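Local coordinates for protein catalase (Pseudomonas syringae, PDB 1M7S) that breaks hydrogen peroxide down to water and oxygen with the help of a bound heme, protecting the cell from peroxide damage, at residues 457-460 with 461-465; 446-449 with 450-454; 411-414 with 415-419. All coordinates share one frame; numbering follows the deposited sequence.

Interaction 1 of 3, residues 457-460 with 461-465; sequences DPNY and GTRVA. Unlike the reference sequence in segment 457-460: Pro458 (reference Arg), Asn459 (reference His).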
ATOM      1  N   ASP A 457       2.811  33.094  36.887  1.00 13.13           N
ATOM      2  CA  ASP A 457       3.498  33.512  38.130  1.00 14.40           C
ATOM      3  C   ASP A 457       4.609  34.483  37.761  1.00 14.68           C
ATOM      4  O   ASP A 457       5.467  34.210  36.921  1.00 14.22           O
ATOM      5  CB  ASP A 457       4.039  32.295  38.867  1.00 15.61           C
ATOM      6  CG  ASP A 457       4.773  32.620  40.144  1.00 17.10           C
ATOM      7  OD1 ASP A 457       4.248  32.318  41.224  1.00 17.09           O
ATOM      8  OD2 ASP A 457       5.882  33.194  40.101  1.00 18.79           O
ATOM      9  N   PRO A 458       4.681  35.657  38.378  1.00 15.66           N
ATOM     10  CA  PRO A 458       5.638  36.698  38.073  1.00 16.23           C
ATOM     11  C   PRO A 458       7.086  36.259  38.220  1.00 14.34           C
ATOM     12  O   PRO A 458       7.974  36.667  37.444  1.00 15.04           O
ATOM     13  CB  PRO A 458       5.352  37.907  39.003  1.00 18.38           C
ATOM     14  CG  PRO A 458       4.207  37.436  39.838  1.00 19.77           C
ATOM     15  CD  PRO A 458       3.671  36.094  39.374  1.00 17.16           C
ATOM     16  N   ASN A 459       7.361  35.363  39.154  1.00 13.48           N
ATOM     17  CA  ASN A 459       8.729  34.874  39.370  1.00 13.21           C
ATOM     18  C   ASN A 459       9.117  33.965  38.200  1.00 13.12           C
ATOM     19  O   ASN A 459      10.249  34.011  37.703  1.00 14.96           O
ATOM     20  CB  ASN A 459       8.828  34.066  40.652  1.00 13.59           C
ATOM     21  CG  ASN A 459      10.204  33.592  41.038  1.00 15.68           C
ATOM     22  OD1 ASN A 459      10.402  32.406  41.386  1.00 18.52           O
ATOM     23  ND2 ASN A 459      11.213  34.462  41.030  1.00 14.14           N
ATOM     24  N   TYR A 460       8.165  33.095  37.885  1.00 11.80           N
ATOM     25  CA  TYR A 460       8.426  32.173  36.728  1.00 10.82           C
ATOM     26  C   TYR A 460       8.801  32.984  35.512  1.00 11.80           C
ATOM     27  O   TYR A 460       9.843  32.724  34.910  1.00 12.77           O
ATOM     28  CB  TYR A 460       7.119  31.428  36.541  1.00  8.88           C
ATOM     29  CG  TYR A 460       7.086  30.298  35.520  1.00  9.75           C
ATOM     30  CD1 TYR A 460       8.201  29.736  34.951  1.00  9.19           C
ATOM     31  CD2 TYR A 460       5.824  29.780  35.231  1.00  8.45           C
ATOM     32  CE1 TYR A 460       8.075  28.731  34.011  1.00 10.13           C
ATOM     33  CE2 TYR A 460       5.706  28.710  34.320  1.00 10.19           C
ATOM     34  CZ  TYR A 460       6.823  28.231  33.721  1.00  7.20           C
ATOM     35  OH  TYR A 460       6.761  27.200  32.775  1.00  7.14           O
ATOM     36  N   GLY A 461       7.927  33.896  35.092  1.00 11.73           N
ATOM     37  CA  GLY A 461       8.154  34.718  33.922  1.00 12.14           C
ATOM     38  C   GLY A 461       9.410  35.595  33.981  1.00 15.60           C
ATOM     39  O   GLY A 461      10.185  35.675  33.025  1.00 12.36           O
ATOM     40  N   THR A 462       9.698  36.200  35.134  1.00 15.52           N
ATOM     41  CA  THR A 462      10.931  36.990  35.260  1.00 15.71           C
ATOM     42  C   THR A 462      12.177  36.137  35.098  1.00 13.35           C
ATOM     43  O   THR A 462      13.147  36.544  34.467  1.00 13.17           O
ATOM     44  CB  THR A 462      10.970  37.684  36.641  1.00 16.00           C
ATOM     45  OG1 THR A 462       9.860  38.577  36.675  1.00 15.85           O
ATOM     46  CG2 THR A 462      12.306  38.397  36.856  1.00 15.27           C
ATOM     47  N   ARG A 463      12.225  34.940  35.685  1.00 13.17           N
ATOM     48  CA  ARG A 463      13.451  34.138  35.616  1.00 11.32           C
ATOM     49  C   ARG A 463      13.593  33.572  34.216  1.00 11.79           C
ATOM     50  O   ARG A 463      14.718  33.523  33.726  1.00 12.12           O
ATOM     51  CB  ARG A 463      13.414  33.028  36.659  1.00 12.10           C
ATOM     52  CG  ARG A 463      13.374  33.570  38.111  1.00 12.07           C
ATOM     53  CD  ARG A 463      13.202  32.390  39.083  1.00 12.75           C
ATOM     54  NE  ARG A 463      14.386  31.562  39.155  1.00 14.20           N
ATOM     55  CZ  ARG A 463      14.600  30.458  39.869  1.00 15.91           C
ATOM     56  NH1 ARG A 463      13.648  29.978  40.670  1.00 16.78           N
ATOM     57  NH2 ARG A 463      15.774  29.827  39.800  1.00 16.06           N
ATOM     58  N   VAL A 464      12.509  33.045  33.639  1.00 11.24           N
ATOM     59  CA  VAL A 464      12.705  32.516  32.261  1.00 10.36           C
ATOM     60  C   VAL A 464      13.055  33.666  31.319  1.00 10.56           C
ATOM     61  O   VAL A 464      13.895  33.469  30.463  1.00 12.67           O
ATOM     62  CB  VAL A 464      11.447  31.832  31.734  1.00  9.55           C
ATOM     63  CG1 VAL A 464      11.663  31.295  30.331  1.00 10.01           C
ATOM     64  CG2 VAL A 464      11.126  30.713  32.731  1.00  8.43           C
ATOM     65  N   ALA A 465      12.484  34.857  31.518  1.00 12.44           N
ATOM     66  CA  ALA A 465      12.870  36.020  30.706  1.00  9.69           C
ATOM     67  C   ALA A 465      14.363  36.344  30.785  1.00 12.13           C
ATOM     68  O   ALA A 465      14.939  36.823  29.792  1.00 13.97           O
ATOM     69  CB  ALA A 465      12.073  37.234  31.150  1.00 11.35           C
TER

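Interaction 2 of 3, residues 446-449 with 450-454; sequences KNIM and LSYLY. Unlike the reference sequence in segment 450-454: Tyr452 (reference Val).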
ATOM      1  N   LYS A 446       8.748  35.441  21.460  1.00 13.14           N
ATOM      2  CA  LYS A 446       9.445  35.220  22.724  1.00 12.13           C
ATOM      3  C   LYS A 446       8.842  36.090  23.826  1.00 10.35           C
ATOM      4  O   LYS A 446       8.532  35.548  24.881  1.00  9.92           O
ATOM      5  CB  LYS A 446      10.941  35.528  22.604  1.00 11.87           C
ATOM      6  CG  LYS A 446      11.732  35.401  23.892  1.00 11.90           C
ATOM      7  CD  LYS A 446      13.127  35.997  23.820  1.00 10.55           C
ATOM      8  CE  LYS A 446      14.016  35.372  22.757  1.00 10.97           C
ATOM      9  NZ  LYS A 446      15.399  35.944  22.771  1.00 12.29           N
ATOM     10  N   ASN A 447       8.622  37.397  23.607  1.00  9.96           N
ATOM     11  CA  ASN A 447       8.051  38.183  24.703  1.00 12.45           C
ATOM     12  C   ASN A 447       6.597  37.799  24.959  1.00 11.38           C
ATOM     13  O   ASN A 447       6.210  37.954  26.109  1.00 12.51           O
ATOM     14  CB  ASN A 447       8.166  39.688  24.443  1.00 15.16           C
ATOM     15  CG  ASN A 447       9.641  40.101  24.551  1.00 15.52           C
ATOM     16  OD1 ASN A 447      10.380  39.645  25.406  1.00 14.93           O
ATOM     17  ND2 ASN A 447      10.046  40.979  23.645  1.00 18.38           N
ATOM     18  N   ILE A 448       5.896  37.304  23.934  1.00  9.58           N
ATOM     19  CA  ILE A 448       4.497  36.890  24.176  1.00 10.50           C
ATOM     20  C   ILE A 448       4.484  35.623  25.030  1.00  9.13           C
ATOM     21  O   ILE A 448       3.687  35.480  25.963  1.00  9.00           O
ATOM     22  CB  ILE A 448       3.762  36.706  22.869  1.00  9.61           C
ATOM     23  CG1 ILE A 448       3.409  38.093  22.263  1.00 10.63           C
ATOM     24  CG2 ILE A 448       2.479  35.871  23.087  1.00  8.68           C
ATOM     25  CD1 ILE A 448       2.868  37.823  20.835  1.00 10.75           C
ATOM     26  N   MET A 449       5.331  34.662  24.685  1.00 10.00           N
ATOM     27  CA  MET A 449       5.488  33.453  25.489  1.00  8.18           C
ATOM     28  C   MET A 449       5.817  33.817  26.928  1.00  9.29           C
ATOM     29  O   MET A 449       5.249  33.182  27.838  1.00  7.94           O
ATOM     30  CB  MET A 449       6.608  32.571  24.943  1.00  7.95           C
ATOM     31  CG  MET A 449       6.213  31.731  23.724  1.00  8.51           C
ATOM     32  SD  MET A 449       4.722  30.718  23.834  1.00  9.38           S
ATOM     33  CE  MET A 449       5.021  29.804  25.339  1.00  9.36           C
ATOM     34  N   LEU A 450       6.764  34.728  27.127  1.00  8.41           N
ATOM     35  CA  LEU A 450       7.155  35.149  28.485  1.00  9.00           C
ATOM     36  C   LEU A 450       6.011  35.762  29.253  1.00  8.96           C
ATOM     37  O   LEU A 450       5.855  35.578  30.474  1.00  8.95           O
ATOM     38  CB  LEU A 450       8.341  36.132  28.340  1.00 10.65           C
ATOM     39  CG  LEU A 450       9.665  35.443  27.967  1.00 10.26           C
ATOM     40  CD1 LEU A 450      10.756  36.491  27.733  1.00 10.93           C
ATOM     41  CD2 LEU A 450      10.134  34.394  28.967  1.00  9.21           C
ATOM     42  N   SER A 451       5.153  36.508  28.547  1.00  8.30           N
ATOM     43  CA  SER A 451       3.987  37.132  29.192  1.00 10.44           C
ATOM     44  C   SER A 451       3.057  36.061  29.740  1.00  8.92           C
ATOM     45  O   SER A 451       2.456  36.230  30.819  1.00 11.08           O
ATOM     46  CB  SER A 451       3.255  38.102  28.258  1.00  9.00           C
ATOM     47  OG  SER A 451       2.449  37.479  27.269  1.00 10.52           O
ATOM     48  N   TYR A 452       2.931  34.943  28.999  1.00  7.16           N
ATOM     49  CA  TYR A 452       2.109  33.833  29.513  1.00  7.91           C
ATOM     50  C   TYR A 452       2.660  33.283  30.802  1.00  7.54           C
ATOM     51  O   TYR A 452       1.931  33.049  31.767  1.00  7.71           O
ATOM     52  CB  TYR A 452       1.978  32.720  28.466  1.00  8.73           C
ATOM     53  CG  TYR A 452       1.321  33.181  27.165  1.00  9.25           C
ATOM     54  CD1 TYR A 452       1.524  32.413  26.008  1.00  9.14           C
ATOM     55  CD2 TYR A 452       0.456  34.259  27.094  1.00  6.28           C
ATOM     56  CE1 TYR A 452       0.909  32.780  24.825  1.00  9.03           C
ATOM     57  CE2 TYR A 452      -0.139  34.650  25.908  1.00  9.17           C
ATOM     58  CZ  TYR A 452       0.083  33.893  24.768  1.00  8.35           C
ATOM     59  OH  TYR A 452      -0.487  34.255  23.579  1.00  9.80           O
ATOM     60  N   LEU A 453       3.972  33.083  30.904  1.00  7.41           N
ATOM     61  CA  LEU A 453       4.634  32.560  32.077  1.00  8.38           C
ATOM     62  C   LEU A 453       4.554  33.571  33.222  1.00  8.82           C
ATOM     63  O   LEU A 453       4.315  33.210  34.378  1.00  8.74           O
ATOM     64  CB  LEU A 453       6.090  32.249  31.733  1.00  9.74           C
ATOM     65  CG  LEU A 453       6.325  31.277  30.553  1.00  9.12           C
ATOM     66  CD1 LEU A 453       7.827  30.952  30.491  1.00  9.78           C
ATOM     67  CD2 LEU A 453       5.483  30.027  30.782  1.00  6.35           C
ATOM     68  N   TYR A 454       4.695  34.835  32.857  1.00  8.53           N
ATOM     69  CA  TYR A 454       4.622  35.920  33.879  1.00 10.46           C
ATOM     70  C   TYR A 454       3.235  36.020  34.448  1.00 12.21           C
ATOM     71  O   TYR A 454       3.041  36.347  35.626  1.00 13.94           O
ATOM     72  CB  TYR A 454       4.976  37.268  33.206  1.00 12.20           C
ATOM     73  CG  TYR A 454       5.187  38.359  34.264  1.00 14.76           C
ATOM     74  CD1 TYR A 454       6.433  38.526  34.832  1.00 14.78           C
ATOM     75  CD2 TYR A 454       4.124  39.149  34.671  1.00 15.79           C
ATOM     76  CE1 TYR A 454       6.648  39.500  35.819  1.00 16.53           C
ATOM     77  CE2 TYR A 454       4.339  40.101  35.675  1.00 16.91           C
ATOM     78  CZ  TYR A 454       5.596  40.276  36.206  1.00 16.73           C
ATOM     79  OH  TYR A 454       5.787  41.228  37.196  1.00 20.87           O
TER

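Interaction 3 of 3, residues 411-414 with 415-419; sequences NFKQ and AGDLY. Unlike the reference sequence in segment 415-419: Tyr419 (reference Phe).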
ATOM      1  N   ASN A 411      -6.555  30.294  31.229  1.00  8.82           N
ATOM      2  CA  ASN A 411      -5.310  29.715  30.712  1.00  9.26           C
ATOM      3  C   ASN A 411      -4.096  29.764  31.576  1.00  9.00           C
ATOM      4  O   ASN A 411      -3.121  29.081  31.197  1.00  9.75           O
ATOM      5  CB  ASN A 411      -4.917  30.391  29.375  1.00 10.33           C
ATOM      6  CG  ASN A 411      -5.939  30.112  28.298  1.00 11.00           C
ATOM      7  OD1 ASN A 411      -6.479  29.007  28.134  1.00 10.86           O
ATOM      8  ND2 ASN A 411      -6.221  31.152  27.553  1.00 11.62           N
ATOM      9  N   PHE A 412      -4.069  30.548  32.631  1.00  8.87           N
ATOM     10  CA  PHE A 412      -2.839  30.715  33.404  1.00  9.16           C
ATOM     11  C   PHE A 412      -2.868  30.241  34.849  1.00  8.81           C
ATOM     12  O   PHE A 412      -1.797  30.014  35.429  1.00 11.71           O
ATOM     13  CB  PHE A 412      -2.420  32.222  33.364  1.00  8.82           C
ATOM     14  CG  PHE A 412      -2.513  32.799  31.976  1.00 10.97           C
ATOM     15  CD1 PHE A 412      -3.563  33.635  31.624  1.00 11.70           C
ATOM     16  CD2 PHE A 412      -1.611  32.404  31.000  1.00 12.27           C
ATOM     17  CE1 PHE A 412      -3.689  34.122  30.322  1.00 12.98           C
ATOM     18  CE2 PHE A 412      -1.738  32.915  29.702  1.00 13.04           C
ATOM     19  CZ  PHE A 412      -2.765  33.768  29.357  1.00 12.44           C
ATOM     20  N   LYS A 413      -4.012  30.077  35.498  1.00  9.45           N
ATOM     21  CA  LYS A 413      -4.099  29.794  36.926  1.00 11.43           C
ATOM     22  C   LYS A 413      -3.459  28.504  37.383  1.00  9.55           C
ATOM     23  O   LYS A 413      -2.603  28.421  38.262  1.00  9.37           O
ATOM     24  CB  LYS A 413      -5.579  29.816  37.405  1.00 13.29           C
ATOM     25  CG  LYS A 413      -5.694  29.620  38.919  1.00 17.06           C
ATOM     26  CD  LYS A 413      -7.122  29.406  39.360  1.00 20.01           C
ATOM     27  CE  LYS A 413      -7.281  29.566  40.879  1.00 23.07           C
ATOM     28  NZ  LYS A 413      -8.607  30.245  41.115  1.00 27.16           N
ATOM     29  N   GLN A 414      -3.776  27.424  36.639  1.00 10.19           N
ATOM     30  CA  GLN A 414      -3.277  26.090  36.983  1.00  9.54           C
ATOM     31  C   GLN A 414      -1.785  25.990  36.718  1.00  9.75           C
ATOM     32  O   GLN A 414      -1.060  25.276  37.424  1.00  7.25           O
ATOM     33  CB  GLN A 414      -4.102  25.024  36.248  1.00 10.00           C
ATOM     34  CG  GLN A 414      -5.365  24.660  37.051  1.00 10.42           C
ATOM     35  CD  GLN A 414      -6.087  23.434  36.479  1.00 12.25           C
ATOM     36  OE1 GLN A 414      -5.440  22.703  35.719  1.00 10.76           O
ATOM     37  NE2 GLN A 414      -7.372  23.245  36.833  1.00  9.03           N
ATOM     38  N   ALA A 415      -1.316  26.736  35.714  1.00  8.58           N
ATOM     39  CA  ALA A 415       0.114  26.742  35.396  1.00  8.78           C
ATOM     40  C   ALA A 415       0.874  27.408  36.543  1.00 10.01           C
ATOM     41  O   ALA A 415       1.963  26.967  36.877  1.00 11.41           O
ATOM     42  CB  ALA A 415       0.346  27.561  34.119  1.00  8.43           C
ATOM     43  N   GLY A 416       0.332  28.515  37.071  1.00 10.76           N
ATOM     44  CA  GLY A 416       0.943  29.161  38.256  1.00 11.10           C
ATOM     45  C   GLY A 416       0.891  28.236  39.474  1.00 11.23           C
ATOM     46  O   GLY A 416       1.870  28.134  40.257  1.00 12.44           O
ATOM     47  N   ASP A 417      -0.225  27.578  39.722  1.00 11.22           N
ATOM     48  CA  ASP A 417      -0.369  26.604  40.795  1.00 13.25           C
ATOM     49  C   ASP A 417       0.730  25.570  40.726  1.00 12.16           C
ATOM     50  O   ASP A 417       1.436  25.290  41.678  1.00 12.24           O
ATOM     51  CB  ASP A 417      -1.749  25.931  40.764  1.00 15.97           C
ATOM     52  CG  ASP A 417      -2.812  26.914  41.195  1.00 20.20           C
ATOM     53  OD1 ASP A 417      -2.481  27.922  41.835  1.00 20.44           O
ATOM     54  OD2 ASP A 417      -4.009  26.711  40.884  1.00 24.15           O
ATOM     55  N   LEU A 418       0.930  24.985  39.528  1.00 12.89           N
ATOM     56  CA  LEU A 418       1.987  24.012  39.286  1.00 12.05           C
ATOM     57  C   LEU A 418       3.379  24.529  39.563  1.00 12.03           C
ATOM     58  O   LEU A 418       4.134  23.888  40.359  1.00 12.46           O
ATOM     59  CB  LEU A 418       1.816  23.517  37.836  1.00 12.22           C
ATOM     60  CG  LEU A 418       2.666  22.362  37.373  1.00 13.52           C
ATOM     61  CD1 LEU A 418       2.373  21.140  38.248  1.00 12.41           C
ATOM     62  CD2 LEU A 418       2.294  22.023  35.911  1.00 13.99           C
ATOM     63  N   TYR A 419       3.721  25.710  39.059  1.00 10.48           N
ATOM     64  CA  TYR A 419       4.995  26.364  39.288  1.00 11.35           C
ATOM     65  C   TYR A 419       5.258  26.547  40.779  1.00 14.98           C
ATOM     66  O   TYR A 419       6.307  26.130  41.295  1.00 15.90           O
ATOM     67  CB  TYR A 419       5.043  27.796  38.662  1.00 10.69           C
ATOM     68  CG  TYR A 419       6.384  28.469  38.847  1.00 11.89           C
ATOM     69  CD1 TYR A 419       7.504  28.158  38.129  1.00 10.66           C
ATOM     70  CD2 TYR A 419       6.530  29.437  39.865  1.00 11.42           C
ATOM     71  CE1 TYR A 419       8.741  28.738  38.337  1.00 12.07           C
ATOM     72  CE2 TYR A 419       7.741  30.035  40.089  1.00 12.19           C
ATOM     73  CZ  TYR A 419       8.836  29.697  39.338  1.00 14.19           C
ATOM     74  OH  TYR A 419      10.059  30.314  39.588  1.00 15.67           O
TER
HETATM   75  O   HOH W   1      -3.156  27.199  33.510  1.00 17.55           O

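Interaction 1 of 3, residues 457-460 with 461-465
The Tyr460 ring and the Val464 side chain lie side by side at the N-capped start of helix 458-467, both pointing the same way, with CD1 of Tyr460 3.8 Å from CG2 of Val464. That methyl meets the ring obliquely, and the ring also stacks with that of Tyr419. The amide of Asn459 and the guanidinium of Arg463 are the other flat pair: OD1 of Asn459 stands near the guanidinium plane, at its edge, and the two planes are turned 38° apart. The touching is done by the arginine's aliphatic part, since ND2 of Asn459 comes to 3.5 Å from CD of Arg463 and no bond joins the two polar ends. Each of those ends is engaged beyond the segments, OD1 of Asn459 with the hydroxyl of Tyr419 and NH2 of Arg463 with Thr428, while the hydroxyl of Tyr460 bonds to Thr173.

The N-cap is Asp457. Its OD2 takes two amide protons, from Asn459 N at 2.8 Å and from Tyr460 N at 3.2 Å, arriving from opposite faces of the carboxylate on its anti side. CG of Asp457 is anti to its own backbone N (chi1 179°), a setting that swings the carboxylate forward, to the amides of the first turn. OD1 makes a salt bridge to Arg420, tying the cap to helix 413-421; that charge and the helix end would both be expected to favour the ionised acid. From Asp457 O onward the regular backbone ladder runs through Gly461, Thr462, Arg463 and Val464. One carbonyl in it is gripped twice: Pro458 O accepts from Thr462 N and, through the other face of its plane, from Thr462 OG1 at 2.8 Å.

Interaction 2 of 3, residues 446-449 with 450-454
CG2 of Ile448 lies against the phenol end of Tyr452, 3.5 Å from CZ and 3.4 Å from OH, the two side chains running alongside each other one helical turn apart. The same ring has Ile448 O over the centre of one face, 3.5 Å above its plane. Next to this pair, SD of Met449 makes an oblique Met-aromatic contact, 5.3 Å from the ring centroid of Tyr452 and nearest to CD1. Toward the N-terminal side, CD1 of Leu450 rests against CG of Lys446 and OD1 of Asn447.

The next shell fixes the ends. Tyr452 OH bonds to Ser163 O, Lys446 NZ to the carbonyls of Ala439 and Ala468, and Asn447 OD1 to the amide of Asp471, so helix 443-456 of the C-terminal bundle is bonded to residues both before and after it. Ile448 also packs on Arg380 of the second subunit.

Ser451 has OG between its backbone N and carbonyl carbon (chi1 76°), which lets it reach back 2.7 Å to Ile448 O. That oxygen thus accepts from both Tyr452 N and Ser451 OG, and the buried serine hydroxyl has its proton engaged inside the helix itself.

Interaction 3 of 3, residues 411-414 with 415-419
Asp417 folds back over the helix turn before it, onto Lys413. Its CB starts 3.5 Å from Gln414 O and nearly as close to Lys413 O. CG, set anti to the carbonyl carbon and beside the backbone N (chi1 -71°), comes to 3.3 Å from Lys413 O, the oxygen to which Asp417 N donates at 2.9 Å. At the tip both carboxylate oxygens lie near Lys413 O, acceptor beside acceptor, but they differ in their other partners. OD2 lies 3.9 Å from CG of Lys413, where the two side chains pass at a slant. NZ of Lys413 stays 5.8 Å from OD2 of Asp417, a separation at which opposite charges can attract but form no salt bridge. OD1 instead pairs with Arg420 in a salt bridge on the following turn.

These residues open helix 413-421, the first helix of the C-terminal helical domain of this catalase. Phe412 O receives Gly416 N and so starts the ladder; Gln414 O receives Leu418 N. Ahead of them a water takes the proton of Ala415 N at 2.9 Å and gives a weak bond to Asn411 O, linking the incoming loop to the first turn. The Phe412 ring has CB of Asn411 over the centre of one face, 3.9 Å above its plane, while Thr169 and Lys455 also touch its side chain. The Gln414 chain is extended beyond CG, and its OE1 accepts from the backbone amide of Ile278.

In the fold
Along the chain the order is interaction 3, on helix 413-421, then interaction 2, on helix 443-456, then interaction 1, on helix 458-467, which follows directly. All three belong to the C-terminal helical part, away from the heme pocket and the active-site residues. Centres of interactions 1 and 2 are about 9 Å apart, those of 1 and 3 about 12 Å, and those of 2 and 3 about 13 Å. Leu450 packs on Val464 and Ala465, Tyr419 stacks on Tyr460, and Ala415 touches Glu456, so each helix meets the other two; Tyr452 also touches Phe412, which leads into helix 413-421. Contacts to helix 169-176 join this bundle to the earlier part of the chain.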